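Side-chain contacts in URE2 protein (Saccharomyces cerevisiae, PDB 1K0D), which represses nitrogen-utilisation genes by sequestering phosphorylated GATA transcriptional activators in the cytoplasm, and has glutathione peroxidase activity: residues 10-15 / 21-26; 74-79 / 91-96; 127-132 / 160-165; 133-138 / 152-157. All coordinates share one frame; numbering follows the deposited sequence.

This chain is the GST-like region of the protein: contacts 1 and 2 belong to its thioredoxin-like N-terminal domain, contacts 3 and 4 to its helical C-terminal domain. The first two share a sheet: strands 20-24 and 73-76 are neighbours, joined by backbone hydrogen bonds and probably by one between the side chains of Thr21 and His77, modelled rather short. Contacts 3 and 4 are successive levels of one helix pair, their centres about 10 Å apart, with Met132 packing on Tyr154 and Glu157. Contacts 2, 3 and 4 all reach the second subunit. A bound glutathione touches Ser127 in contact 3; the Phe23 side chain of contact 1 is about 9 Å from a glutathione.

Contact 1: residues 10-15 / 21-26; sequences KFFQEQ and TLFSHR
Phe11, Phe12 and Phe23 form an aromatic cluster that packs the end of the short helix 7-11, and the turn after it, against strand 20-24 in the sheet of the thioredoxin-like N-terminal domain. The far end of Phe23 is where all three meet. Its CZ lies 3.8 Å from Phe11 CE2 and 3.7 Å from Phe12 CZ. Phe12 and Phe23 approach from opposite directions with their planes only 8° apart, so they meet rim to rim, neither ring covering the other. Phe11 is turned steeply to Phe23, with 77° between the planes. Its own CD2 sits over one face of the Phe12 ring, toward the rim, while Gln15 CG covers a face of Phe11. Because CG of Phe11 stands opposite the backbone nitrogen (chi1 174°), the ring leaves the helix end toward the strand and its leading atom reaches Thr21. There Phe11 CZ meets Thr21 OG1 at 3.3 Å, close to the ring plane, and the methyl CG2 of Thr21 at 3.5 Å. The Phe23 ring also meets that of Phe62 on helix 60-65, and its side chain is about 4 Å from that of Val71, a glutathione-binding residue. Across these two segments the chemistry is apolar and non-directional: the Thr21 hydroxyl probably bonds to His77, so the nearby ring edge is likely to add little beyond a weak electrostatic term.

Contact 2: residues 74-79 / 91-96; sequences LIDHGM and LLHLVN
His93 extends its imidazole from helix 87-102 so that the rim of the ring overlaps the sulfur of Met79. The SD of Met79 is 3.6 Å from His93 NE2 and 4.6 Å from the ring centroid, 82° off the ring normal, so the sulfur sits at the edge and not over a face. With CG of His93 opposite its backbone nitrogen (chi1 -176°), the ring is carried across toward the end of strand 73-76. Asp76 brings its carboxylate to the same edge, its plane nearly perpendicular to the ring, but the modelled separation from CE1 is too short to be trusted. The firm partner of Asp76 OD2 is Lys97, through a salt bridge. Neither imidazole nitrogen of His93 has a hydrogen-bond partner in the model, although both are buried. Earlier in the strand the contact becomes purely apolar, Leu74 CD2 meeting Leu94 CD2 at 4.1 Å. The turn beyond the strand is held by a bond from Met79 N to Asp76 O (2.9 Å), and Met79 comes out of this turn facing the helix. Leu94 also packs on Val37 and Leu38, so helices 29-40 and 87-102 lie together on one face of the sheet, as in thioredoxin-type folds; Leu74 in turn touches Leu22 on neighbouring strand 20-24. At the outer end, Met79 packs on Leu112 and His93 on Ser116 of the second subunit.

Contact 3: residues 127-132 / 160-165; sequences SGHAPM and RVYGVV
A chi1 of 172° on His129, placing CG opposite the backbone nitrogen, and a chi1 of -94° on Tyr162, away from the staggered values, swing the imidazole and the phenol into each other's path. His129 NE2 donates to Tyr162 OH at 2.9 Å, and the bond is almost straight, 173° at the hydrogen, with the oxygen lying in the imidazole plane. The two rings meet obliquely, steeply inclined. Tyr162 OH has a second hydrogen-bond partner in Asn223 OD1, and His129 ND1 is bonded to Gln125 OE1, so both imidazole nitrogens are engaged and the ring's rotation is fixed. The two segments belong to helices 112-142 and 148-176, neighbours in the all-helical GST C-terminal domain, running roughly antiparallel with segment axes 10.2 Å apart. Helix 127-132 opens into a wider pi-type turn at 127-129 and kinks at Pro131 and Met132, neither of whose nitrogens bonds to the turn before; that of proline has no hydrogen to give. Next to the polar pair, Val161 CG1 rests 3.8 Å from the backbone oxygen Gly128 O, and Val161 CG2 is 4.4 Å from His129 CD2. Ser127 touches glutathione and hydrogen-bonds to Thr126 of the second subunit.

Contact 4: residues 133-138 / 152-157; sequences IGQALH and ERYTDE
Helices 133-138 and 152-157 run roughly antiparallel, 144° between their directions, with their segment axes only 8.1 Å apart. Ala136 and Tyr154 mark the closest backbone approach, CA to CA 4.9 Å. A small residue suits this spot: the methyl CB of Ala136 touches Tyr154 CB at 3.7 Å, and the same methyl also comes near Thr155, whose OG1 is 4.1 Å from Ala136 CB. The Thr155 hydroxyl itself hydrogen-bonds back to Val151 O in its own helix. Gln135 makes the more distinctive contact. Its CB stands over the centre of the Tyr154 ring, 3.5 Å from the centroid and 11° off the normal, a well-aligned CH-pi interaction. CG also lies along the ring, 3.9 Å from Tyr154 CE2, and beyond it the bend at chi2 turns the amide away. The opposite face of the ring carries the CD of Arg153, offset toward the rim, so aliphatic carbons of both helices sandwich the phenol and probably restrict its rotation. At its far end the hydroxyl lies in the plane of the Arg153 guanidinium, where NE makes a weak bond to Tyr154 OH. Its stronger partner is Gln135 of the second subunit, although which amide atom faces it is uncertain; Tyr154 also packs on Phe139 of that chain, and Arg153 on its His138. Helices 112-142 and 148-176, joined by a short connection, thus form an antiparallel helical hairpin of the GST C-terminal domain, and here its face is part of the homodimer interface.

Contact 1: residues 10-15 / 21-26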
loop_
_atom_site.group_PDB
_atom_site.type_symbol
_atom_site.label_atom_id
_atom_site.label_comp_id
_atom_site.label_asym_id
_atom_site.label_seq_id
_atom_site.Cartn_x
_atom_site.Cartn_y
_atom_site.Cartn_z
ATOM N N LYS B 10 1.931 -6.613 -29.938
ATOM C CA LYS B 10 3.014 -6.139 -30.784
ATOM C C LYS B 10 4.096 -5.487 -29.929
ATOM O O LYS B 10 5.287 -5.706 -30.154
ATOM C CB LYS B 10 2.488 -5.135 -31.813
ATOM C CG LYS B 10 3.452 -4.876 -32.964
ATOM C CD LYS B 10 2.856 -3.930 -33.998
ATOM C CE LYS B 10 3.704 -3.883 -35.260
ATOM N NZ LYS B 10 5.108 -3.478 -34.978
ATOM N N PHE B 11 3.676 -4.692 -28.946
ATOM C CA PHE B 11 4.618 -4.012 -28.062
ATOM C C PHE B 11 5.583 -4.990 -27.412
ATOM O O PHE B 11 6.785 -4.730 -27.344
ATOM C CB PHE B 11 3.884 -3.240 -26.962
ATOM C CG PHE B 11 4.805 -2.635 -25.932
ATOM C CD1 PHE B 11 5.658 -1.588 -26.271
ATOM C CD2 PHE B 11 4.845 -3.138 -24.635
ATOM C CE1 PHE B 11 6.539 -1.049 -25.333
ATOM C CE2 PHE B 11 5.723 -2.607 -23.691
ATOM C CZ PHE B 11 6.572 -1.561 -24.041
ATOM N N PHE B 12 5.058 -6.110 -26.926
ATOM C CA PHE B 12 5.903 -7.103 -26.283
ATOM C C PHE B 12 6.679 -7.945 -27.285
ATOM O O PHE B 12 7.413 -8.857 -26.900
ATOM C CB PHE B 12 5.074 -8.004 -25.363
ATOM C CG PHE B 12 4.555 -7.302 -24.140
ATOM C CD1 PHE B 12 3.333 -6.639 -24.165
ATOM C CD2 PHE B 12 5.309 -7.272 -22.970
ATOM C CE1 PHE B 12 2.870 -5.956 -23.042
ATOM C CE2 PHE B 12 4.856 -6.591 -21.846
ATOM C CZ PHE B 12 3.634 -5.931 -21.882
ATOM N N GLN B 13 6.513 -7.645 -28.570
ATOM C CA GLN B 13 7.240 -8.364 -29.612
ATOM C C GLN B 13 8.680 -7.858 -29.564
ATOM O O GLN B 13 9.629 -8.638 -29.477
ATOM C CB GLN B 13 6.647 -8.066 -30.994
ATOM C CG GLN B 13 5.260 -8.644 -31.249
ATOM C CD GLN B 13 5.270 -10.154 -31.416
ATOM O OE1 GLN B 13 5.506 -10.896 -30.462
ATOM N NE2 GLN B 13 5.015 -10.616 -32.636
ATOM N N GLU B 14 8.822 -6.538 -29.615
ATOM C CA GLU B 14 10.125 -5.888 -29.572
ATOM C C GLU B 14 10.072 -4.692 -28.619
ATOM O O GLU B 14 9.663 -3.591 -28.997
ATOM C CB GLU B 14 10.531 -5.437 -30.980
ATOM C CG GLU B 14 9.450 -4.667 -31.731
ATOM C CD GLU B 14 9.866 -4.297 -33.146
ATOM O OE1 GLU B 14 10.859 -3.554 -33.300
ATOM O OE2 GLU B 14 9.199 -4.750 -34.103
ATOM N N GLN B 15 10.482 -4.926 -27.377
ATOM C CA GLN B 15 10.480 -3.890 -26.352
ATOM C C GLN B 15 11.698 -2.980 -26.413
ATOM O O GLN B 15 12.761 -3.377 -26.890
ATOM C CB GLN B 15 10.411 -4.529 -24.961
ATOM C CG GLN B 15 9.006 -4.685 -24.398
ATOM C CD GLN B 15 9.010 -5.249 -22.988
ATOM O OE1 GLN B 15 9.187 -6.448 -22.787
ATOM N NE2 GLN B 15 8.829 -4.377 -22.003
ATOM N N THR B 21 8.309 2.226 -19.668
ATOM C CA THR B 21 7.024 2.191 -20.342
ATOM C C THR B 21 6.002 2.130 -19.219
ATOM O O THR B 21 6.074 1.265 -18.342
ATOM C CB THR B 21 6.866 0.940 -21.237
ATOM O OG1 THR B 21 7.889 0.932 -22.242
ATOM C CG2 THR B 21 5.500 0.937 -21.910
ATOM N N LEU B 22 5.059 3.056 -19.231
ATOM C CA LEU B 22 4.040 3.085 -18.198
ATOM C C LEU B 22 2.678 2.683 -18.737
ATOM O O LEU B 22 2.200 3.254 -19.716
ATOM C CB LEU B 22 3.948 4.485 -17.588
ATOM C CG LEU B 22 2.757 4.759 -16.662
ATOM C CD1 LEU B 22 2.872 3.894 -15.406
ATOM C CD2 LEU B 22 2.724 6.247 -16.290
ATOM N N PHE B 23 2.066 1.686 -18.110
ATOM C CA PHE B 23 0.732 1.262 -18.505
ATOM C C PHE B 23 -0.227 1.961 -17.570
ATOM O O PHE B 23 -0.062 1.906 -16.358
ATOM C CB PHE B 23 0.572 -0.246 -18.382
ATOM C CG PHE B 23 1.333 -1.006 -19.413
ATOM C CD1 PHE B 23 2.637 -1.412 -19.171
ATOM C CD2 PHE B 23 0.751 -1.303 -20.639
ATOM C CE1 PHE B 23 3.356 -2.110 -20.139
ATOM C CE2 PHE B 23 1.457 -1.996 -21.610
ATOM C CZ PHE B 23 2.765 -2.403 -21.359
ATOM N N SER B 24 -1.228 2.625 -18.137
ATOM C CA SER B 24 -2.191 3.368 -17.338
ATOM C C SER B 24 -3.529 3.480 -18.065
ATOM O O SER B 24 -3.827 2.703 -18.974
ATOM C CB SER B 24 -1.630 4.768 -17.064
ATOM O OG SER B 24 -2.516 5.539 -16.273
ATOM N N HIS B 25 -4.332 4.448 -17.640
ATOM C CA HIS B 25 -5.628 4.718 -18.248
ATOM C C HIS B 25 -5.824 6.227 -18.176
ATOM O O HIS B 25 -5.463 6.853 -17.182
ATOM C CB HIS B 25 -6.743 3.993 -17.495
ATOM C CG HIS B 25 -8.076 4.080 -18.168
ATOM N ND1 HIS B 25 -8.837 5.229 -18.167
ATOM C CD2 HIS B 25 -8.773 3.165 -18.884
ATOM C CE1 HIS B 25 -9.948 5.018 -18.852
ATOM N NE2 HIS B 25 -9.933 3.773 -19.299
ATOM N N ARG B 26 -6.393 6.810 -19.225
ATOM C CA ARG B 26 -6.584 8.256 -19.283
ATOM C C ARG B 26 -7.219 8.909 -18.064
ATOM O O ARG B 26 -6.990 10.085 -17.813
ATOM C CB ARG B 26 -7.360 8.630 -20.552
ATOM C CG ARG B 26 -6.561 8.360 -21.829
ATOM C CD ARG B 26 -7.283 8.814 -23.090
ATOM N NE ARG B 26 -6.497 8.531 -24.290
ATOM C CZ ARG B 26 -6.351 7.322 -24.828
ATOM N NH1 ARG B 26 -5.608 7.165 -25.917
ATOM N NH2 ARG B 26 -6.959 6.272 -24.291
#

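Contact 2: residues 74-79 / 91-96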
loop_
_atom_site.group_PDB
_atom_site.type_symbol
_atom_site.label_atom_id
_atom_site.label_comp_id
_atom_site.label_asym_id
_atom_site.label_seq_id
_atom_site.Cartn_x
_atom_site.Cartn_y
_atom_site.Cartn_z
ATOM N N LEU B 74 4.614 -0.671 -14.392
ATOM C CA LEU B 74 5.751 -0.030 -15.027
ATOM C C LEU B 74 6.786 -1.044 -15.472
ATOM O O LEU B 74 7.050 -2.022 -14.778
ATOM C CB LEU B 74 6.420 0.946 -14.060
ATOM C CG LEU B 74 7.590 1.713 -14.665
ATOM C CD1 LEU B 74 7.027 2.790 -15.594
ATOM C CD2 LEU B 74 8.445 2.342 -13.569
ATOM N N ILE B 75 7.372 -0.816 -16.636
ATOM C CA ILE B 75 8.403 -1.711 -17.101
ATOM C C ILE B 75 9.712 -0.933 -17.106
ATOM O O ILE B 75 9.836 0.095 -17.772
ATOM C CB ILE B 75 8.098 -2.263 -18.511
ATOM C CG1 ILE B 75 6.790 -3.061 -18.486
ATOM C CG2 ILE B 75 9.228 -3.170 -18.960
ATOM C CD1 ILE B 75 6.489 -3.811 -19.782
ATOM N N ASP B 76 10.672 -1.417 -16.327
ATOM C CA ASP B 76 11.980 -0.791 -16.234
ATOM C C ASP B 76 12.862 -1.530 -17.246
ATOM O O ASP B 76 13.543 -2.490 -16.896
ATOM C CB ASP B 76 12.526 -0.965 -14.814
ATOM C CG ASP B 76 13.822 -0.209 -14.588
ATOM O OD1 ASP B 76 14.639 -0.146 -15.531
ATOM O OD2 ASP B 76 14.031 0.306 -13.463
ATOM N N HIS B 77 12.831 -1.085 -18.500
ATOM C CA HIS B 77 13.597 -1.724 -19.573
ATOM C C HIS B 77 15.069 -1.908 -19.263
ATOM O O HIS B 77 15.633 -2.964 -19.550
ATOM C CB HIS B 77 13.439 -0.936 -20.875
ATOM C CG HIS B 77 12.018 -0.809 -21.316
ATOM N ND1 HIS B 77 11.226 -1.905 -21.584
ATOM C CD2 HIS B 77 11.225 0.277 -21.475
ATOM C CE1 HIS B 77 10.006 -1.500 -21.886
ATOM N NE2 HIS B 77 9.979 -0.180 -21.827
ATOM N N GLY B 78 15.686 -0.885 -18.682
ATOM C CA GLY B 78 17.095 -0.967 -18.338
ATOM C C GLY B 78 17.412 -2.124 -17.407
ATOM O O GLY B 78 18.537 -2.631 -17.393
ATOM N N MET B 79 16.430 -2.548 -16.619
ATOM C CA MET B 79 16.643 -3.658 -15.697
ATOM C C MET B 79 16.031 -4.945 -16.238
ATOM O O MET B 79 15.229 -5.598 -15.574
ATOM C CB MET B 79 16.073 -3.322 -14.314
ATOM C CG MET B 79 16.831 -2.207 -13.594
ATOM S SD MET B 79 16.215 -1.867 -11.921
ATOM C CE MET B 79 17.168 -3.055 -10.962
ATOM N N LEU B 91 6.628 3.808 -6.934
ATOM C CA LEU B 91 7.248 5.009 -6.374
ATOM C C LEU B 91 8.516 4.690 -5.607
ATOM O O LEU B 91 9.540 5.365 -5.785
ATOM C CB LEU B 91 6.284 5.771 -5.451
ATOM C CG LEU B 91 5.012 6.356 -6.074
ATOM C CD1 LEU B 91 4.477 7.474 -5.183
ATOM C CD2 LEU B 91 5.310 6.875 -7.471
ATOM N N LEU B 92 8.459 3.665 -4.756
ATOM C CA LEU B 92 9.634 3.284 -3.987
ATOM C C LEU B 92 10.741 2.805 -4.921
ATOM O O LEU B 92 11.915 3.039 -4.675
ATOM C CB LEU B 92 9.293 2.194 -2.959
ATOM C CG LEU B 92 8.440 2.653 -1.768
ATOM C CD1 LEU B 92 8.309 1.507 -0.770
ATOM C CD2 LEU B 92 9.088 3.874 -1.090
ATOM N N HIS B 93 10.370 2.140 -6.003
ATOM C CA HIS B 93 11.381 1.672 -6.937
ATOM C C HIS B 93 12.073 2.876 -7.584
ATOM O O HIS B 93 13.295 2.913 -7.708
ATOM C CB HIS B 93 10.747 0.798 -8.015
ATOM C CG HIS B 93 11.743 0.210 -8.964
ATOM N ND1 HIS B 93 11.952 0.711 -10.231
ATOM C CD2 HIS B 93 12.610 -0.817 -8.818
ATOM C CE1 HIS B 93 12.906 0.016 -10.823
ATOM N NE2 HIS B 93 13.323 -0.916 -9.986
ATOM N N LEU B 94 11.278 3.867 -7.979
ATOM C CA LEU B 94 11.820 5.062 -8.618
ATOM C C LEU B 94 12.742 5.903 -7.733
ATOM O O LEU B 94 13.840 6.270 -8.162
ATOM C CB LEU B 94 10.683 5.933 -9.160
ATOM C CG LEU B 94 9.892 5.256 -10.286
ATOM C CD1 LEU B 94 8.836 6.214 -10.816
ATOM C CD2 LEU B 94 10.844 4.850 -11.403
ATOM N N VAL B 95 12.329 6.205 -6.504
ATOM C CA VAL B 95 13.195 7.011 -5.655
ATOM C C VAL B 95 14.430 6.232 -5.210
ATOM O O VAL B 95 15.508 6.809 -5.071
ATOM C CB VAL B 95 12.443 7.579 -4.429
ATOM C CG1 VAL B 95 11.284 8.436 -4.911
ATOM C CG2 VAL B 95 11.959 6.459 -3.523
ATOM N N ASN B 96 14.287 4.921 -5.009
ATOM C CA ASN B 96 15.431 4.096 -4.612
ATOM C C ASN B 96 16.465 4.097 -5.733
ATOM O O ASN B 96 17.659 4.269 -5.486
ATOM C CB ASN B 96 14.994 2.656 -4.315
ATOM C CG ASN B 96 14.651 2.446 -2.854
ATOM O OD1 ASN B 96 15.539 2.339 -2.006
ATOM N ND2 ASN B 96 13.361 2.402 -2.548
#

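Contact 3: residues 127-132 / 160-165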
loop_
_atom_site.group_PDB
_atom_site.type_symbol
_atom_site.label_atom_id
_atom_site.label_comp_id
_atom_site.label_asym_id
_atom_site.label_seq_id
_atom_site.Cartn_x
_atom_site.Cartn_y
_atom_site.Cartn_z
ATOM N N SER B 127 -3.544 2.783 0.812
ATOM C CA SER B 127 -4.440 1.864 1.505
ATOM C C SER B 127 -5.644 2.467 2.224
ATOM O O SER B 127 -6.684 1.816 2.322
ATOM C CB SER B 127 -3.628 1.026 2.497
ATOM O OG SER B 127 -2.527 0.409 1.830
ATOM N N GLY B 128 -5.521 3.692 2.726
ATOM C CA GLY B 128 -6.639 4.293 3.437
ATOM C C GLY B 128 -7.355 5.438 2.741
ATOM O O GLY B 128 -8.512 5.726 3.030
ATOM N N HIS B 129 -6.658 6.080 1.815
ATOM C CA HIS B 129 -7.166 7.219 1.061
ATOM C C HIS B 129 -7.790 6.803 -0.281
ATOM O O HIS B 129 -9.010 6.881 -0.459
ATOM C CB HIS B 129 -5.994 8.193 0.870
ATOM C CG HIS B 129 -6.266 9.343 -0.046
ATOM N ND1 HIS B 129 -5.814 9.374 -1.350
ATOM C CD2 HIS B 129 -6.851 10.545 0.178
ATOM C CE1 HIS B 129 -6.102 10.548 -1.885
ATOM N NE2 HIS B 129 -6.731 11.277 -0.978
ATOM N N ALA B 130 -6.961 6.331 -1.207
ATOM C CA ALA B 130 -7.429 5.938 -2.528
ATOM C C ALA B 130 -8.541 4.891 -2.543
ATOM O O ALA B 130 -9.539 5.055 -3.244
ATOM C CB ALA B 130 -6.246 5.456 -3.374
ATOM N N PRO B 131 -8.389 3.797 -1.776
ATOM C CA PRO B 131 -9.441 2.773 -1.775
ATOM C C PRO B 131 -10.801 3.324 -1.359
ATOM O O PRO B 131 -11.826 2.958 -1.934
ATOM C CB PRO B 131 -8.913 1.733 -0.783
ATOM C CG PRO B 131 -7.421 1.862 -0.936
ATOM C CD PRO B 131 -7.229 3.358 -0.981
ATOM N N MET B 132 -10.801 4.198 -0.360
ATOM C CA MET B 132 -12.033 4.787 0.145
ATOM C C MET B 132 -12.672 5.740 -0.861
ATOM O O MET B 132 -13.892 5.756 -1.021
ATOM C CB MET B 132 -11.762 5.511 1.468
ATOM C CG MET B 132 -11.305 4.586 2.589
ATOM S SD MET B 132 -12.533 3.299 2.978
ATOM C CE MET B 132 -11.817 1.875 2.162
ATOM N N ARG B 160 -12.673 12.112 6.763
ATOM C CA ARG B 160 -11.910 11.789 7.953
ATOM C C ARG B 160 -10.415 11.712 7.616
ATOM O O ARG B 160 -9.593 12.325 8.294
ATOM C CB ARG B 160 -12.387 10.455 8.536
ATOM C CG ARG B 160 -11.578 9.992 9.736
ATOM C CD ARG B 160 -11.810 8.526 10.029
ATOM N NE ARG B 160 -10.694 7.985 10.788
ATOM C CZ ARG B 160 -9.654 7.346 10.260
ATOM N NH1 ARG B 160 -9.574 7.139 8.956
ATOM N NH2 ARG B 160 -8.672 6.937 11.047
ATOM N N VAL B 161 -10.060 10.976 6.565
ATOM C CA VAL B 161 -8.651 10.856 6.212
ATOM C C VAL B 161 -8.081 12.200 5.779
ATOM O O VAL B 161 -6.908 12.485 6.031
ATOM C CB VAL B 161 -8.406 9.773 5.119
ATOM C CG1 VAL B 161 -8.822 8.407 5.654
ATOM C CG2 VAL B 161 -9.170 10.092 3.856
ATOM N N TYR B 162 -8.900 13.036 5.142
ATOM C CA TYR B 162 -8.416 14.350 4.745
ATOM C C TYR B 162 -8.192 15.205 5.983
ATOM O O TYR B 162 -7.333 16.079 5.995
ATOM C CB TYR B 162 -9.385 15.037 3.774
ATOM C CG TYR B 162 -9.004 14.790 2.327
ATOM C CD1 TYR B 162 -9.601 13.773 1.588
ATOM C CD2 TYR B 162 -7.989 15.526 1.724
ATOM C CE1 TYR B 162 -9.196 13.491 0.288
ATOM C CE2 TYR B 162 -7.574 15.254 0.423
ATOM C CZ TYR B 162 -8.183 14.233 -0.290
ATOM O OH TYR B 162 -7.774 13.957 -1.578
ATOM N N GLY B 163 -8.953 14.929 7.036
ATOM C CA GLY B 163 -8.783 15.667 8.274
ATOM C C GLY B 163 -7.443 15.310 8.900
ATOM O O GLY B 163 -6.802 16.151 9.531
ATOM N N VAL B 164 -7.017 14.057 8.733
ATOM C CA VAL B 164 -5.731 13.609 9.271
ATOM C C VAL B 164 -4.608 14.369 8.561
ATOM O O VAL B 164 -3.642 14.809 9.189
ATOM C CB VAL B 164 -5.524 12.088 9.057
ATOM C CG1 VAL B 164 -4.146 11.669 9.542
ATOM C CG2 VAL B 164 -6.598 11.311 9.804
ATOM N N VAL B 165 -4.739 14.529 7.250
ATOM C CA VAL B 165 -3.734 15.255 6.476
ATOM C C VAL B 165 -3.746 16.745 6.847
ATOM O O VAL B 165 -2.693 17.370 7.014
ATOM C CB VAL B 165 -3.990 15.114 4.957
ATOM C CG1 VAL B 165 -2.989 15.946 4.181
ATOM C CG2 VAL B 165 -3.889 13.643 4.547
#

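Contact 4: residues 133-138 / 152-157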
loop_
_atom_site.group_PDB
_atom_site.type_symbol
_atom_site.label_atom_id
_atom_site.label_comp_id
_atom_site.label_asym_id
_atom_site.label_seq_id
_atom_site.Cartn_x
_atom_site.Cartn_y
_atom_site.Cartn_z
ATOM N N ILE B 133 -11.858 6.547 -1.528
ATOM C CA ILE B 133 -12.393 7.457 -2.528
ATOM C C ILE B 133 -13.019 6.579 -3.603
ATOM O O ILE B 133 -14.074 6.899 -4.153
ATOM C CB ILE B 133 -11.290 8.328 -3.145
ATOM C CG1 ILE B 133 -10.768 9.316 -2.092
ATOM C CG2 ILE B 133 -11.828 9.065 -4.372
ATOM C CD1 ILE B 133 -9.560 10.121 -2.560
ATOM N N GLY B 134 -12.364 5.455 -3.877
ATOM C CA GLY B 134 -12.866 4.526 -4.872
ATOM C C GLY B 134 -14.212 3.927 -4.492
ATOM O O GLY B 134 -15.085 3.767 -5.340
ATOM N N GLN B 135 -14.395 3.595 -3.220
ATOM C CA GLN B 135 -15.659 3.011 -2.799
ATOM C C GLN B 135 -16.775 4.059 -2.811
ATOM O O GLN B 135 -17.915 3.741 -3.144
ATOM C CB GLN B 135 -15.544 2.392 -1.403
ATOM C CG GLN B 135 -14.451 1.326 -1.261
ATOM C CD GLN B 135 -14.275 0.478 -2.510
ATOM O OE1 GLN B 135 -13.230 0.527 -3.153
ATOM N NE2 GLN B 135 -15.291 -0.292 -2.861
ATOM N N ALA B 136 -16.447 5.300 -2.452
ATOM C CA ALA B 136 -17.450 6.363 -2.435
ATOM C C ALA B 136 -17.914 6.634 -3.855
ATOM O O ALA B 136 -19.108 6.768 -4.113
ATOM C CB ALA B 136 -16.886 7.642 -1.808
ATOM N N LEU B 137 -16.967 6.716 -4.780
ATOM C CA LEU B 137 -17.314 6.957 -6.175
ATOM C C LEU B 137 -18.187 5.813 -6.684
ATOM O O LEU B 137 -19.168 6.041 -7.391
ATOM C CB LEU B 137 -16.051 7.074 -7.035
ATOM C CG LEU B 137 -15.223 8.357 -6.884
ATOM C CD1 LEU B 137 -13.884 8.189 -7.587
ATOM C CD2 LEU B 137 -15.991 9.540 -7.459
ATOM N N HIS B 138 -17.835 4.584 -6.317
ATOM C CA HIS B 138 -18.603 3.426 -6.765
ATOM C C HIS B 138 -20.075 3.459 -6.342
ATOM O O HIS B 138 -20.963 3.340 -7.183
ATOM C CB HIS B 138 -17.986 2.121 -6.259
ATOM C CG HIS B 138 -18.765 0.907 -6.659
ATOM N ND1 HIS B 138 -18.758 0.412 -7.944
ATOM C CD2 HIS B 138 -19.652 0.149 -5.970
ATOM C CE1 HIS B 138 -19.607 -0.597 -8.033
ATOM N NE2 HIS B 138 -20.164 -0.776 -6.848
ATOM N N GLU B 152 -22.709 7.429 2.332
ATOM C CA GLU B 152 -22.348 8.167 3.538
ATOM C C GLU B 152 -21.170 7.535 4.291
ATOM O O GLU B 152 -20.315 8.239 4.823
ATOM C CB GLU B 152 -23.567 8.266 4.461
ATOM C CG GLU B 152 -23.327 9.049 5.738
ATOM C CD GLU B 152 -24.594 9.220 6.569
ATOM O OE1 GLU B 152 -25.244 8.202 6.898
ATOM O OE2 GLU B 152 -24.936 10.376 6.896
ATOM N N ARG B 153 -21.126 6.209 4.341
ATOM C CA ARG B 153 -20.038 5.520 5.034
ATOM C C ARG B 153 -18.681 5.906 4.439
ATOM O O ARG B 153 -17.775 6.328 5.150
ATOM C CB ARG B 153 -20.227 4.001 4.938
ATOM C CG ARG B 153 -19.036 3.172 5.400
ATOM C CD ARG B 153 -19.300 1.694 5.180
ATOM N NE ARG B 153 -18.097 0.886 5.349
ATOM C CZ ARG B 153 -17.500 0.657 6.515
ATOM N NH1 ARG B 153 -17.994 1.172 7.630
ATOM N NH2 ARG B 153 -16.409 -0.092 6.560
ATOM N N TYR B 154 -18.555 5.774 3.128
ATOM C CA TYR B 154 -17.298 6.083 2.465
ATOM C C TYR B 154 -16.972 7.561 2.302
ATOM O O TYR B 154 -15.802 7.951 2.356
ATOM C CB TYR B 154 -17.254 5.355 1.126
ATOM C CG TYR B 154 -17.252 3.866 1.336
ATOM C CD1 TYR B 154 -18.365 3.090 1.014
ATOM C CD2 TYR B 154 -16.158 3.236 1.945
ATOM C CE1 TYR B 154 -18.393 1.725 1.300
ATOM C CE2 TYR B 154 -16.174 1.875 2.237
ATOM C CZ TYR B 154 -17.296 1.127 1.911
ATOM O OH TYR B 154 -17.315 -0.207 2.203
ATOM N N THR B 155 -17.992 8.389 2.109
ATOM C CA THR B 155 -17.747 9.817 1.966
ATOM C C THR B 155 -17.241 10.358 3.305
ATOM O O THR B 155 -16.344 11.200 3.346
ATOM C CB THR B 155 -19.017 10.560 1.555
ATOM O OG1 THR B 155 -19.555 9.952 0.371
ATOM C CG2 THR B 155 -18.697 12.014 1.257
ATOM N N ASP B 156 -17.814 9.863 4.398
ATOM C CA ASP B 156 -17.395 10.283 5.729
ATOM C C ASP B 156 -15.944 9.875 5.971
ATOM O O ASP B 156 -15.166 10.639 6.533
ATOM C CB ASP B 156 -18.261 9.631 6.803
ATOM C CG ASP B 156 -19.629 10.256 6.911
ATOM O OD1 ASP B 156 -20.440 9.758 7.720
ATOM O OD2 ASP B 156 -19.894 11.242 6.195
ATOM N N GLU B 157 -15.589 8.664 5.554
ATOM C CA GLU B 157 -14.227 8.175 5.753
ATOM C C GLU B 157 -13.220 9.026 4.992
ATOM O O GLU B 157 -12.140 9.326 5.509
ATOM C CB GLU B 157 -14.113 6.705 5.327
ATOM C CG GLU B 157 -12.718 6.102 5.500
ATOM C CD GLU B 157 -12.208 6.138 6.941
ATOM O OE1 GLU B 157 -11.020 5.814 7.155
ATOM O OE2 GLU B 157 -12.987 6.483 7.860
#